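Local coordinates for antifreeze protein (Uncultured bacterium, PDB 6EIO) that binds ice, using two faces of its fold to interact with it, and so probably restrains the growth of ice crystals, at residues N35-N46 and D55-G66; K87-N95 and G210-A218. All blocks are in the same frame, centred on the assembly; numbering follows the deposited sequence.

Contact 1 (N35-N46 and D55-G66); sequences NFAVIAGSSVTN and DLGLSPGTSIGG. With SO4 (sulfate ion), chain E.
D55 meets the ring of F36 through its methylene: CB sits over one ring face, 4.1 Å from the F36 centroid and 28° off the normal, a CH-pi contact, while OD1 of its steeply inclined carboxylate turns aside to the backbone N of T75. The backbone of D55 donates to N35 O and receives A37 N at its own O (2.9 Å), with a second, weak bond from V38 N. This doubled use of one carbonyl marks a beta bulge, where the register slips by one residue. L56 then lies alongside V38, both side chains pointing the same way, with L56 CD1 3.6 Å from V38 CG1. G57 is joined to V38 and A40 by backbone bonds, and the F36 ring occupies the space that a CB on this glycine would enter. At L58, CG stands anti to the backbone N (chi1 175°), and the branch puts CD1 against the loop after strand 38-40, 3.5 Å from G41 O, and against A40 CB. The chain bends through S59 and the cis-proline P60, after which G61 N donates to G41 O at 2.8 Å, almost end-on. Water 1 links S42 O to S63 N. I64 and V44 again run side by side, I64 CG1 being 3.9 Å from V44 CB. G65 N donates to V44 O and G65 O accepts from N46 N. G66 O takes N46 ND2 from above its carbonyl plane at 2.9 Å; ND2 also bonds G48 O, and N46 OD1 bonds T50 OG1. G66 N donates to O4 of a sulfate, probably from the crystallisation liquor. Parallel strands 4.7 Å apart between axes, 38-40 with 55-58 (at 5°) and again 43-46 with 63-65, are characteristic of neighbouring coils of a beta-helix, here that of the ice-binding-like family.

Contact 2 (K87-N95 and G210-A218); sequences KLDITTAYN and GRALARNGA. With SO4 (sulfate ion), chain F.
R215 lays its aliphatic chain past I90 and brings its guanidinium to Y94, T91 and a sulfate, probably from the crystallisation liquor; as in the ice-binding-like fold, a long helix is packed along the flank of a beta-helix. Helix 87-95 crosses strand 211-214 at -97° with 9.6 Å between axes, so it runs across the strands. Much the largest share of the buried surface belongs to R215, followed by I90 and L213. I90 points toward the strand: its CG1 lies between the backbone N and carbonyl carbon (chi1 71°), which sends CD1 to within 3.8 Å of R215 CG, the two chains sliding past each other in opposite directions. The other branch, I90 CG2, rests 3.9 Å from L213 CD1, and I39 of the neighbouring strand packs on both residues. R215 CD touches Y94 CB and CG; the chain bends about its CG-CD bond. NH1 thereby comes over the face of the tyrosine ring, 3.2 Å from Y94 CD1, in an off-centre cation-pi contact; the CD1-CE1 side of the ring lies at the guanidinium edge, the planes steeply inclined to each other. T91 CG2 sits over one guanidinium face, offset toward its rim. The backbone of R215 is gripped too, for K87 sets NZ on a lone pair of R215 O in the carbonyl plane at 2.7 Å. With alanine in place of R215, a gap is likely to open between I90 and Y94, and the sulfate would lose its arginine. The bond from R215 NH2 to sulfate O3 is nearly straight, 2.8 Å at 171°. Water 3 completes the site, accepting from N95 ND2 and R215 NH1 while donating to the same sulfate O3 at 2.6 Å.

Contact 1 closes within the early part of the chain, before the helix of contact 2 begins; that helix then meets a strand more than a hundred residues later. Their centres lie about 11 Å apart, on the same side of the chain's centre, because strand 36-40 sits between strands 55-58 and 207-214 and pairs in parallel with both. I39 O to A214 N, at 2.8 Å, is a probable hydrogen bond joining the two contacts. K87 adds a second tie, as NZ reaches S59 O as well as R215 O. The late strand is thus inserted beside the first coil, and one helix spans the coils of both contacts.

Contact 1 (N35-N46 and D55-G66)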
ATOM      1  N   ASN A  35     -10.245  -5.500  -6.157  1.00  5.20           N
ATOM      2  CA  ASN A  35      -9.707  -5.939  -7.438  1.00  5.13           C
ATOM      3  C   ASN A  35      -8.954  -4.844  -8.183  1.00  5.16           C
ATOM      4  O   ASN A  35      -8.494  -5.078  -9.312  1.00  5.48           O
ATOM      5  CB  ASN A  35     -10.818  -6.597  -8.275  1.00  5.89           C
ATOM      6  CG  ASN A  35     -11.282  -7.885  -7.649  1.00  5.65           C
ATOM      7  OD1 ASN A  35     -10.473  -8.763  -7.384  1.00  7.77           O
ATOM      8  ND2 ASN A  35     -12.580  -8.043  -7.465  1.00  6.63           N
ATOM      9  N   PHE A  36      -8.792  -3.677  -7.561  1.00  5.04           N
ATOM     10  CA  PHE A  36      -7.967  -2.607  -8.098  1.00  5.06           C
ATOM     11  C   PHE A  36      -6.525  -2.739  -7.625  1.00  4.80           C
ATOM     12  O   PHE A  36      -6.267  -2.906  -6.430  1.00  5.85           O
ATOM     13  CB  PHE A  36      -8.461  -1.235  -7.640  1.00  5.52           C
ATOM     14  CG  PHE A  36      -9.713  -0.767  -8.344  1.00  5.47           C
ATOM     15  CD1 PHE A  36      -9.607  -0.031  -9.511  1.00  5.89           C
ATOM     16  CD2 PHE A  36     -10.975  -1.054  -7.826  1.00  6.80           C
ATOM     17  CE1 PHE A  36     -10.748   0.411 -10.163  1.00  6.15           C
ATOM     18  CE2 PHE A  36     -12.111  -0.592  -8.468  1.00  6.59           C
ATOM     19  CZ  PHE A  36     -11.993   0.136  -9.644  1.00  6.60           C
ATOM     20  N   ALA A  37      -5.594  -2.599  -8.576  1.00  4.72           N
ATOM     21  CA  ALA A  37      -4.190  -2.390  -8.234  1.00  4.82           C
ATOM     22  C   ALA A  37      -3.884  -0.934  -7.891  1.00  4.79           C
ATOM     23  O   ALA A  37      -2.981  -0.681  -7.077  1.00  5.40           O
ATOM     24  CB  ALA A  37      -3.299  -2.853  -9.381  1.00  5.94           C
ATOM     25  N   VAL A  38      -4.572   0.013  -8.536  1.00  4.76           N
ATOM     26  CA  VAL A  38      -4.285   1.435  -8.395  1.00  5.18           C
ATOM     27  C   VAL A  38      -5.600   2.198  -8.414  1.00  5.31           C
ATOM     28  O   VAL A  38      -6.434   1.955  -9.295  1.00  5.96           O
ATOM     29  CB  VAL A  38      -3.377   1.934  -9.540  1.00  5.91           C
ATOM     30  CG1 VAL A  38      -3.160   3.448  -9.421  1.00  7.30           C
ATOM     31  CG2 VAL A  38      -2.033   1.205  -9.540  1.00  7.01           C
ATOM     32  N   ILE A  39      -5.776   3.118  -7.465  1.00  5.26           N
ATOM     33  CA  ILE A  39      -6.886   4.067  -7.457  1.00  5.71           C
ATOM     34  C   ILE A  39      -6.321   5.436  -7.112  1.00  5.28           C
ATOM     35  O   ILE A  39      -5.468   5.544  -6.227  1.00  5.95           O
ATOM     36  CB  ILE A  39      -7.974   3.712  -6.404  1.00  6.53           C
ATOM     37  CG1 ILE A  39      -8.622   2.376  -6.740  1.00  7.75           C
ATOM     38  CG2 ILE A  39      -8.991   4.843  -6.270  1.00  8.64           C
ATOM     39  CD1 ILE A  39      -9.674   1.905  -5.751  1.00 10.45           C
ATOM     40  N   ALA A  40      -6.808   6.474  -7.792  1.00  5.63           N
ATOM     41  CA  ALA A  40      -6.477   7.848  -7.458  1.00  6.13           C
ATOM     42  C   ALA A  40      -7.744   8.684  -7.353  1.00  5.92           C
ATOM     43  O   ALA A  40      -8.828   8.288  -7.797  1.00  6.57           O
ATOM     44  CB  ALA A  40      -5.531   8.450  -8.503  1.00  7.31           C
ATOM     45  N   GLY A  41      -7.576   9.883  -6.798  1.00  6.53           N
ATOM     46  CA  GLY A  41      -8.655  10.844  -6.680  1.00  6.43           C
ATOM     47  C   GLY A  41      -8.588  11.971  -7.695  1.00  6.83           C
ATOM     48  O   GLY A  41      -9.558  12.222  -8.410  1.00  8.20           O
ATOM     49  N   SER A  42      -7.459  12.670  -7.761  1.00  6.86           N
ATOM     50  CA  SER A  42      -7.402  13.875  -8.569  1.00  7.40           C
ATOM     51  C   SER A  42      -6.961  13.616 -10.006  1.00  7.45           C
ATOM     52  O   SER A  42      -7.530  14.205 -10.932  1.00  9.30           O
ATOM     53  CB  SER A  42      -6.497  14.914  -7.895  1.00  8.65           C
ATOM     54  OG  SER A  42      -5.187  14.410  -7.720  1.00 11.23           O
ATOM     55  N   SER A  43      -5.948  12.771 -10.212  1.00  7.08           N
ATOM     56  CA  SER A  43      -5.448  12.454 -11.544  1.00  7.37           C
ATOM     57  C   SER A  43      -4.493  11.275 -11.425  1.00  6.97           C
ATOM     58  O   SER A  43      -4.071  10.891 -10.332  1.00  6.84           O
ATOM     59  CB  SER A  43      -4.742  13.649 -12.188  1.00 10.10           C
ATOM     60  OG  SER A  43      -3.552  13.973 -11.490  1.00 10.96           O
ATOM     61  N   VAL A  44      -4.159  10.719 -12.582  1.00  7.46           N
ATOM     62  CA  VAL A  44      -3.101   9.727 -12.729  1.00  7.80           C
ATOM     63  C   VAL A  44      -2.157  10.212 -13.816  1.00  7.68           C
ATOM     64  O   VAL A  44      -2.608  10.636 -14.883  1.00  8.73           O
ATOM     65  CB  VAL A  44      -3.659   8.343 -13.103  1.00  9.59           C
ATOM     66  CG1 VAL A  44      -2.517   7.361 -13.342  1.00 11.69           C
ATOM     67  CG2 VAL A  44      -4.592   7.841 -12.012  1.00 10.82           C
ATOM     68  N   THR A  45      -0.857  10.127 -13.563  1.00  7.46           N
ATOM     69  CA  THR A  45       0.139  10.480 -14.563  1.00  8.10           C
ATOM     70  C   THR A  45       1.153   9.358 -14.650  1.00  7.08           C
ATOM     71  O   THR A  45       1.715   8.953 -13.636  1.00 10.47           O
ATOM     72  CB  THR A  45       0.864  11.793 -14.207  1.00 11.71           C
ATOM     73  OG1 THR A  45      -0.077  12.864 -14.118  1.00 15.59           O
ATOM     74  CG2 THR A  45       1.897  12.161 -15.260  1.00 21.33           C
ATOM     75  N   ASN A  46       1.414   8.891 -15.860  1.00  7.55           N
ATOM     76  CA  ASN A  46       2.394   7.861 -16.106  1.00  6.88           C
ATOM     77  C   ASN A  46       3.390   8.313 -17.162  1.00  6.75           C
ATOM     78  O   ASN A  46       3.040   8.976 -18.139  1.00  7.82           O
ATOM     79  CB  ASN A  46       1.734   6.593 -16.606  1.00  7.07           C
ATOM     80  CG  ASN A  46       2.755   5.550 -16.913  1.00  6.93           C
ATOM     81  OD1 ASN A  46       3.431   5.075 -15.997  1.00  7.40           O
ATOM     82  ND2 ASN A  46       2.959   5.257 -18.203  1.00  7.13           N
ATOM     83  N   ASP A  55      -7.176  -3.755 -11.831  1.00  4.82           N
ATOM     84  CA  ASP A  55      -7.975  -2.648 -12.325  1.00  4.81           C
ATOM     85  C   ASP A  55      -7.377  -1.306 -11.881  1.00  4.86           C
ATOM     86  O   ASP A  55      -6.609  -1.227 -10.915  1.00  5.17           O
ATOM     87  CB  ASP A  55      -9.437  -2.837 -11.893  1.00  5.37           C
ATOM     88  CG  ASP A  55     -10.085  -4.090 -12.516  1.00  5.47           C
ATOM     89  OD1 ASP A  55      -9.617  -4.548 -13.577  1.00  5.69           O
ATOM     90  OD2 ASP A  55     -11.077  -4.585 -11.920  1.00  6.11           O
ATOM     91  N   LEU A  56      -7.738  -0.257 -12.618  1.00  5.32           N
ATOM     92  CA  LEU A  56      -7.229   1.097 -12.411  1.00  5.69           C
ATOM     93  C   LEU A  56      -8.431   2.026 -12.279  1.00  5.89           C
ATOM     94  O   LEU A  56      -9.282   2.054 -13.177  1.00  6.39           O
ATOM     95  CB  LEU A  56      -6.345   1.516 -13.598  1.00  6.49           C
ATOM     96  CG  LEU A  56      -5.852   2.962 -13.670  1.00  7.41           C
ATOM     97  CD1 LEU A  56      -5.050   3.374 -12.447  1.00  8.64           C
ATOM     98  CD2 LEU A  56      -5.024   3.184 -14.924  1.00  8.46           C
ATOM     99  N   GLY A  57      -8.507   2.768 -11.178  1.00  6.30           N
ATOM    100  CA  GLY A  57      -9.640   3.632 -10.908  1.00  6.80           C
ATOM    101  C   GLY A  57      -9.243   5.079 -10.692  1.00  6.49           C
ATOM    102  O   GLY A  57      -8.178   5.376 -10.138  1.00  6.99           O
ATOM    103  N   LEU A  58     -10.145   5.984 -11.076  1.00  6.20           N
ATOM    104  CA  LEU A  58      -9.981   7.417 -10.858  1.00  6.21           C
ATOM    105  C   LEU A  58     -11.357   8.018 -10.625  1.00  6.15           C
ATOM    106  O   LEU A  58     -12.260   7.840 -11.444  1.00  6.77           O
ATOM    107  CB  LEU A  58      -9.304   8.077 -12.064  1.00  7.98           C
ATOM    108  CG  LEU A  58      -9.191   9.595 -11.996  1.00  7.63           C
ATOM    109  CD1 LEU A  58      -8.289  10.061 -10.854  1.00  8.10           C
ATOM    110  CD2 LEU A  58      -8.691  10.132 -13.329  1.00 12.20           C
ATOM    111  N   SER A  59     -11.502   8.745  -9.517  1.00  6.18           N
ATOM    112  CA  SER A  59     -12.733   9.465  -9.217  1.00  6.55           C
ATOM    113  C   SER A  59     -12.424  10.353  -8.031  1.00  6.32           C
ATOM    114  O   SER A  59     -11.803   9.868  -7.082  1.00  6.67           O
ATOM    115  CB  SER A  59     -13.837   8.479  -8.842  1.00  7.10           C
ATOM    116  OG  SER A  59     -14.959   9.174  -8.322  1.00  8.26           O
ATOM    117  N   PRO A  60     -12.847  11.629  -8.011  1.00  7.37           N
ATOM    118  CA  PRO A  60     -13.716  12.299  -8.986  1.00  8.07           C
ATOM    119  C   PRO A  60     -12.966  12.959 -10.146  1.00  8.26           C
ATOM    120  O   PRO A  60     -13.612  13.551 -11.013  1.00  9.10           O
ATOM    121  CB  PRO A  60     -14.390  13.371  -8.131  1.00  9.86           C
ATOM    122  CG  PRO A  60     -13.322  13.734  -7.140  1.00 10.74           C
ATOM    123  CD  PRO A  60     -12.632  12.454  -6.808  1.00  8.59           C
ATOM    124  N   GLY A  61     -11.639  12.900 -10.160  1.00  8.51           N
ATOM    125  CA  GLY A  61     -10.871  13.465 -11.253  1.00  9.96           C
ATOM    126  C   GLY A  61     -11.131  12.758 -12.574  1.00  9.03           C
ATOM    127  O   GLY A  61     -11.742  11.691 -12.631  1.00  9.34           O
ATOM    128  N   THR A  62     -10.641  13.365 -13.661  1.00 10.52           N
ATOM    129  CA  THR A  62     -10.912  12.853 -14.998  1.00 10.85           C
ATOM    130  C   THR A  62      -9.679  12.471 -15.807  1.00 11.42           C
ATOM    131  O   THR A  62      -9.809  11.692 -16.767  1.00 13.32           O
ATOM    132  CB  THR A  62     -11.709  13.893 -15.803  1.00 13.53           C
ATOM    133  OG1 THR A  62     -10.974  15.120 -15.856  1.00 17.46           O
ATOM    134  CG2 THR A  62     -13.064  14.142 -15.156  1.00 18.10           C
ATOM    135  N   SER A  63      -8.508  13.002 -15.470  1.00 11.75           N
ATOM    136  CA  SER A  63      -7.330  12.910 -16.320  1.00 13.19           C
ATOM    137  C   SER A  63      -6.439  11.744 -15.918  1.00 12.12           C
ATOM    138  O   SER A  63      -5.915  11.705 -14.795  1.00 10.36           O
ATOM    139  CB  SER A  63      -6.510  14.191 -16.245  1.00 15.83           C
ATOM    140  OG  SER A  63      -5.310  14.046 -16.981  1.00 20.49           O
ATOM    141  N   ILE A  64      -6.239  10.829 -16.867  1.00 15.87           N
ATOM    142  CA  ILE A  64      -5.192   9.821 -16.814  1.00 16.65           C
ATOM    143  C   ILE A  64      -4.285  10.036 -18.015  1.00 13.62           C
ATOM    144  O   ILE A  64      -4.716   9.924 -19.166  1.00 14.92           O
ATOM    145  CB  ILE A  64      -5.756   8.393 -16.795  1.00 18.15           C
ATOM    146  CG1 ILE A  64      -6.653   8.213 -15.565  1.00 25.13           C
ATOM    147  CG2 ILE A  64      -4.632   7.359 -16.796  1.00 16.67           C
ATOM    148  CD1 ILE A  64      -6.989   6.784 -15.237  1.00 35.42           C
ATOM    149  N   GLY A  65      -3.027  10.322 -17.748  1.00 10.74           N
ATOM    150  CA  GLY A  65      -2.041  10.529 -18.786  1.00 10.96           C
ATOM    151  C   GLY A  65      -1.074   9.364 -18.875  1.00  9.25           C
ATOM    152  O   GLY A  65      -0.727   8.743 -17.868  1.00  9.24           O
ATOM    153  N   GLY A  66      -0.610   9.088 -20.086  1.00  8.51           N
ATOM    154  CA  GLY A  66       0.520   8.215 -20.273  1.00  8.12           C
ATOM    155  C   GLY A  66       0.224   6.757 -20.519  1.00  7.70           C
ATOM    156  O   GLY A  66       1.143   5.942 -20.397  1.00  7.80           O
TER
HETATM  157  S   SO4 E 304      -1.652  11.654 -22.792  1.00 27.59           S
HETATM  158  O1  SO4 E 304      -0.878  12.661 -22.059  1.00 36.84           O
HETATM  159  O2  SO4 E 304      -3.030  11.683 -22.291  1.00 36.10           O
HETATM  160  O3  SO4 E 304      -1.645  11.949 -24.206  1.00 27.92           O
HETATM  161  O4  SO4 E 304      -1.100  10.349 -22.548  1.00 22.25           O
HETATM  162  O   HOH W   1      -8.262  15.016 -13.469  1.00 15.23           O
HETATM  163  O   HOH W   2      -3.015  13.315 -15.768  1.00 14.85           O

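Contact 2 (K87-N95 and G210-A218)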
ATOM      1  N   LYS A  87     -14.065   4.563  -4.167  1.00  5.39           N
ATOM      2  CA  LYS A  87     -13.608   5.708  -3.364  1.00  5.68           C
ATOM      3  C   LYS A  87     -14.263   5.715  -1.994  1.00  5.66           C
ATOM      4  O   LYS A  87     -13.599   5.963  -0.979  1.00  6.26           O
ATOM      5  CB  LYS A  87     -13.873   7.045  -4.056  1.00  6.00           C
ATOM      6  CG  LYS A  87     -13.188   7.235  -5.399  1.00  6.56           C
ATOM      7  CD  LYS A  87     -11.694   6.983  -5.408  1.00  8.34           C
ATOM      8  CE  LYS A  87     -10.906   7.821  -4.387  1.00  8.97           C
ATOM      9  NZ  LYS A  87     -11.264   9.282  -4.436  1.00 10.21           N
ATOM     10  N   LEU A  88     -15.574   5.457  -1.938  1.00  5.81           N
ATOM     11  CA  LEU A  88     -16.254   5.376  -0.645  1.00  6.03           C
ATOM     12  C   LEU A  88     -15.634   4.281   0.204  1.00  5.95           C
ATOM     13  O   LEU A  88     -15.446   4.435   1.417  1.00  6.76           O
ATOM     14  CB  LEU A  88     -17.752   5.092  -0.851  1.00  6.93           C
ATOM     15  CG  LEU A  88     -18.536   6.181  -1.580  1.00  8.02           C
ATOM     16  CD1 LEU A  88     -19.932   5.680  -1.926  1.00 12.44           C
ATOM     17  CD2 LEU A  88     -18.615   7.451  -0.743  1.00 10.78           C
ATOM     18  N   ASP A  89     -15.315   3.153  -0.431  1.00  5.76           N
ATOM     19  CA  ASP A  89     -14.815   2.001   0.309  1.00  5.78           C
ATOM     20  C   ASP A  89     -13.368   2.194   0.764  1.00  5.71           C
ATOM     21  O   ASP A  89     -12.999   1.681   1.836  1.00  5.98           O
ATOM     22  CB  ASP A  89     -15.010   0.725  -0.521  1.00  5.93           C
ATOM     23  CG  ASP A  89     -16.479   0.388  -0.721  1.00  6.78           C
ATOM     24  OD1 ASP A  89     -17.361   1.005  -0.087  1.00  7.72           O
ATOM     25  OD2 ASP A  89     -16.739  -0.530  -1.524  1.00  7.55           O
ATOM     26  N   ILE A  90     -12.555   2.946   0.018  1.00  5.61           N
ATOM     27  CA  ILE A  90     -11.216   3.243   0.518  1.00  5.88           C
ATOM     28  C   ILE A  90     -11.253   4.292   1.621  1.00  5.94           C
ATOM     29  O   ILE A  90     -10.407   4.248   2.523  1.00  6.76           O
ATOM     30  CB  ILE A  90     -10.138   3.506  -0.559  1.00  6.99           C
ATOM     31  CG1 ILE A  90     -10.311   4.822  -1.276  1.00  9.42           C
ATOM     32  CG2 ILE A  90     -10.055   2.323  -1.509  1.00  7.43           C
ATOM     33  CD1 ILE A  90      -9.121   5.166  -2.170  1.00  9.71           C
ATOM     34  N   THR A  91     -12.224   5.208   1.612  1.00  6.23           N
ATOM     35  CA  THR A  91     -12.408   6.075   2.777  1.00  6.69           C
ATOM     36  C   THR A  91     -12.743   5.247   4.009  1.00  6.34           C
ATOM     37  O   THR A  91     -12.148   5.429   5.077  1.00  6.46           O
ATOM     38  CB  THR A  91     -13.480   7.109   2.475  1.00  7.99           C
ATOM     39  OG1 THR A  91     -12.971   7.957   1.445  1.00  8.63           O
ATOM     40  CG2 THR A  91     -13.837   7.926   3.732  1.00  9.43           C
ATOM     41  N   THR A  92     -13.672   4.298   3.864  1.00  6.29           N
ATOM     42  CA  THR A  92     -14.008   3.420   4.982  1.00  6.18           C
ATOM     43  C   THR A  92     -12.772   2.675   5.485  1.00  5.93           C
ATOM     44  O   THR A  92     -12.515   2.605   6.694  1.00  6.38           O
ATOM     45  CB  THR A  92     -15.102   2.443   4.532  1.00  6.85           C
ATOM     46  OG1 THR A  92     -16.255   3.206   4.189  1.00  7.73           O
ATOM     47  CG2 THR A  92     -15.427   1.400   5.604  1.00  9.01           C
ATOM     48  N   ALA A  93     -11.996   2.102   4.563  1.00  5.88           N
ATOM     49  CA  ALA A  93     -10.822   1.328   4.943  1.00  5.72           C
ATOM     50  C   ALA A  93      -9.765   2.202   5.619  1.00  5.88           C
ATOM     51  O   ALA A  93      -9.146   1.794   6.606  1.00  6.07           O
ATOM     52  CB  ALA A  93     -10.225   0.651   3.712  1.00  5.99           C
ATOM     53  N   TYR A  94      -9.539   3.400   5.072  1.00  5.76           N
ATOM     54  CA  TYR A  94      -8.597   4.337   5.666  1.00  5.73           C
ATOM     55  C   TYR A  94      -8.993   4.663   7.105  1.00  5.84           C
ATOM     56  O   TYR A  94      -8.168   4.646   8.020  1.00  6.30           O
ATOM     57  CB  TYR A  94      -8.594   5.602   4.810  1.00  5.85           C
ATOM     58  CG  TYR A  94      -7.699   6.712   5.319  1.00  5.68           C
ATOM     59  CD1 TYR A  94      -8.136   7.590   6.313  1.00  6.33           C
ATOM     60  CD2 TYR A  94      -6.422   6.902   4.792  1.00  6.13           C
ATOM     61  CE1 TYR A  94      -7.329   8.628   6.754  1.00  6.95           C
ATOM     62  CE2 TYR A  94      -5.613   7.934   5.236  1.00  6.46           C
ATOM     63  CZ  TYR A  94      -6.062   8.796   6.214  1.00  6.43           C
ATOM     64  OH  TYR A  94      -5.238   9.801   6.623  1.00  7.83           O
ATOM     65  N   ASN A  95     -10.271   4.986   7.304  1.00  6.02           N
ATOM     66  CA  ASN A  95     -10.734   5.362   8.634  1.00  6.59           C
ATOM     67  C   ASN A  95     -10.655   4.176   9.592  1.00  6.72           C
ATOM     68  O   ASN A  95     -10.306   4.349  10.771  1.00  7.85           O
ATOM     69  CB  ASN A  95     -12.159   5.908   8.562  1.00  7.05           C
ATOM     70  CG  ASN A  95     -12.274   7.264   7.888  1.00  7.92           C
ATOM     71  OD1 ASN A  95     -13.361   7.609   7.363  1.00 10.41           O
ATOM     72  ND2 ASN A  95     -11.228   8.047   7.918  1.00  8.65           N
ATOM     73  N   GLY A 210       0.586  -5.592  -4.329  1.00  4.53           N
ATOM     74  CA  GLY A 210      -0.245  -4.858  -3.386  1.00  4.94           C
ATOM     75  C   GLY A 210      -1.179  -3.929  -4.138  1.00  4.72           C
ATOM     76  O   GLY A 210      -1.638  -4.267  -5.234  1.00  5.02           O
ATOM     77  N   ARG A 211      -1.454  -2.775  -3.529  1.00  4.57           N
ATOM     78  CA  ARG A 211      -2.346  -1.783  -4.121  1.00  4.99           C
ATOM     79  C   ARG A 211      -1.858  -0.409  -3.724  1.00  4.66           C
ATOM     80  O   ARG A 211      -1.408  -0.202  -2.590  1.00  5.68           O
ATOM     81  CB  ARG A 211      -3.788  -1.913  -3.615  1.00  5.91           C
ATOM     82  CG  ARG A 211      -4.380  -3.278  -3.831  1.00  5.54           C
ATOM     83  CD  ARG A 211      -5.804  -3.321  -3.306  1.00  6.04           C
ATOM     84  NE  ARG A 211      -6.363  -4.658  -3.441  1.00  5.95           N
ATOM     85  CZ  ARG A 211      -6.071  -5.663  -2.630  1.00  6.25           C
ATOM     86  NH1 ARG A 211      -5.237  -5.477  -1.599  1.00  5.84           N
ATOM     87  NH2 ARG A 211      -6.626  -6.855  -2.827  1.00  8.32           N
ATOM     88  N   ALA A 212      -2.020   0.543  -4.641  1.00  4.59           N
ATOM     89  CA  ALA A 212      -1.732   1.955  -4.384  1.00  4.95           C
ATOM     90  C   ALA A 212      -3.055   2.699  -4.472  1.00  4.87           C
ATOM     91  O   ALA A 212      -3.569   2.908  -5.569  1.00  5.51           O
ATOM     92  CB  ALA A 212      -0.730   2.490  -5.391  1.00  5.88           C
ATOM     93  N   LEU A 213      -3.598   3.074  -3.309  1.00  4.82           N
ATOM     94  CA  LEU A 213      -4.950   3.628  -3.202  1.00  5.29           C
ATOM     95  C   LEU A 213      -4.833   5.044  -2.627  1.00  5.29           C
ATOM     96  O   LEU A 213      -4.646   5.213  -1.417  1.00  5.93           O
ATOM     97  CB  LEU A 213      -5.820   2.731  -2.315  1.00  5.45           C
ATOM     98  CG  LEU A 213      -5.828   1.249  -2.696  1.00  5.63           C
ATOM     99  CD1 LEU A 213      -6.680   0.450  -1.729  1.00  6.42           C
ATOM    100  CD2 LEU A 213      -6.290   1.007  -4.141  1.00  6.53           C
ATOM    101  N   ALA A 214      -4.919   6.045  -3.499  1.00  5.80           N
ATOM    102  CA  ALA A 214      -4.836   7.437  -3.103  1.00  6.10           C
ATOM    103  C   ALA A 214      -6.246   8.020  -3.074  1.00  6.26           C
ATOM    104  O   ALA A 214      -6.986   7.943  -4.056  1.00  7.92           O
ATOM    105  CB  ALA A 214      -3.960   8.218  -4.078  1.00  6.78           C
ATOM    106  N   ARG A 215      -6.613   8.598  -1.937  1.00  6.39           N
ATOM    107  CA  ARG A 215      -7.966   9.107  -1.771  1.00  6.28           C
ATOM    108  C   ARG A 215      -8.181  10.422  -2.510  1.00  5.98           C
ATOM    109  O   ARG A 215      -9.051  10.520  -3.384  1.00  6.81           O
ATOM    110  CB  ARG A 215      -8.304   9.273  -0.293  1.00  6.40           C
ATOM    111  CG  ARG A 215      -8.480   7.936   0.423  1.00  8.16           C
ATOM    112  CD  ARG A 215      -8.856   8.117   1.892  1.00  9.81           C
ATOM    113  NE  ARG A 215     -10.042   8.968   2.024  1.00 11.26           N
ATOM    114  CZ  ARG A 215     -10.413   9.597   3.126  1.00 10.65           C
ATOM    115  NH1 ARG A 215      -9.733   9.413   4.240  1.00 13.32           N
ATOM    116  NH2 ARG A 215     -11.462  10.406   3.099  1.00 15.71           N
ATOM    117  N   ASN A 216      -7.426  11.459  -2.141  1.00  6.16           N
ATOM    118  CA  ASN A 216      -7.748  12.787  -2.637  1.00  6.91           C
ATOM    119  C   ASN A 216      -6.761  13.326  -3.650  1.00  6.64           C
ATOM    120  O   ASN A 216      -7.107  14.248  -4.397  1.00  8.01           O
ATOM    121  CB  ASN A 216      -7.929  13.747  -1.463  1.00  7.97           C
ATOM    122  CG  ASN A 216      -9.109  13.348  -0.611  1.00  8.84           C
ATOM    123  OD1 ASN A 216     -10.091  12.768  -1.101  1.00  9.75           O
ATOM    124  ND2 ASN A 216      -9.023  13.626   0.674  1.00 12.74           N
ATOM    125  N   GLY A 217      -5.554  12.772  -3.700  1.00  6.48           N
ATOM    126  CA  GLY A 217      -4.533  13.219  -4.611  1.00  6.69           C
ATOM    127  C   GLY A 217      -4.308  12.283  -5.776  1.00  6.37           C
ATOM    128  O   GLY A 217      -5.219  11.578  -6.230  1.00  6.75           O
ATOM    129  N   ALA A 218      -3.089  12.331  -6.283  1.00  6.70           N
ATOM    130  CA  ALA A 218      -2.745  11.744  -7.561  1.00  6.91           C
ATOM    131  C   ALA A 218      -1.849  10.537  -7.374  1.00  6.57           C
ATOM    132  O   ALA A 218      -1.060  10.472  -6.421  1.00  7.51           O
ATOM    133  CB  ALA A 218      -1.990  12.759  -8.409  1.00  9.36           C
TER
HETATM  134  S   SO4 F 305     -13.940  11.539   5.800  1.00 28.65           S
HETATM  135  O1  SO4 F 305     -14.294  12.665   6.665  1.00 34.69           O
HETATM  136  O2  SO4 F 305     -14.215  10.281   6.497  1.00 21.20           O
HETATM  137  O3  SO4 F 305     -12.534  11.636   5.416  1.00 38.27           O
HETATM  138  O4  SO4 F 305     -14.770  11.616   4.595  1.00 41.71           O
HETATM  139  O   HOH W   3     -10.631  10.430   6.694  1.00 14.82           O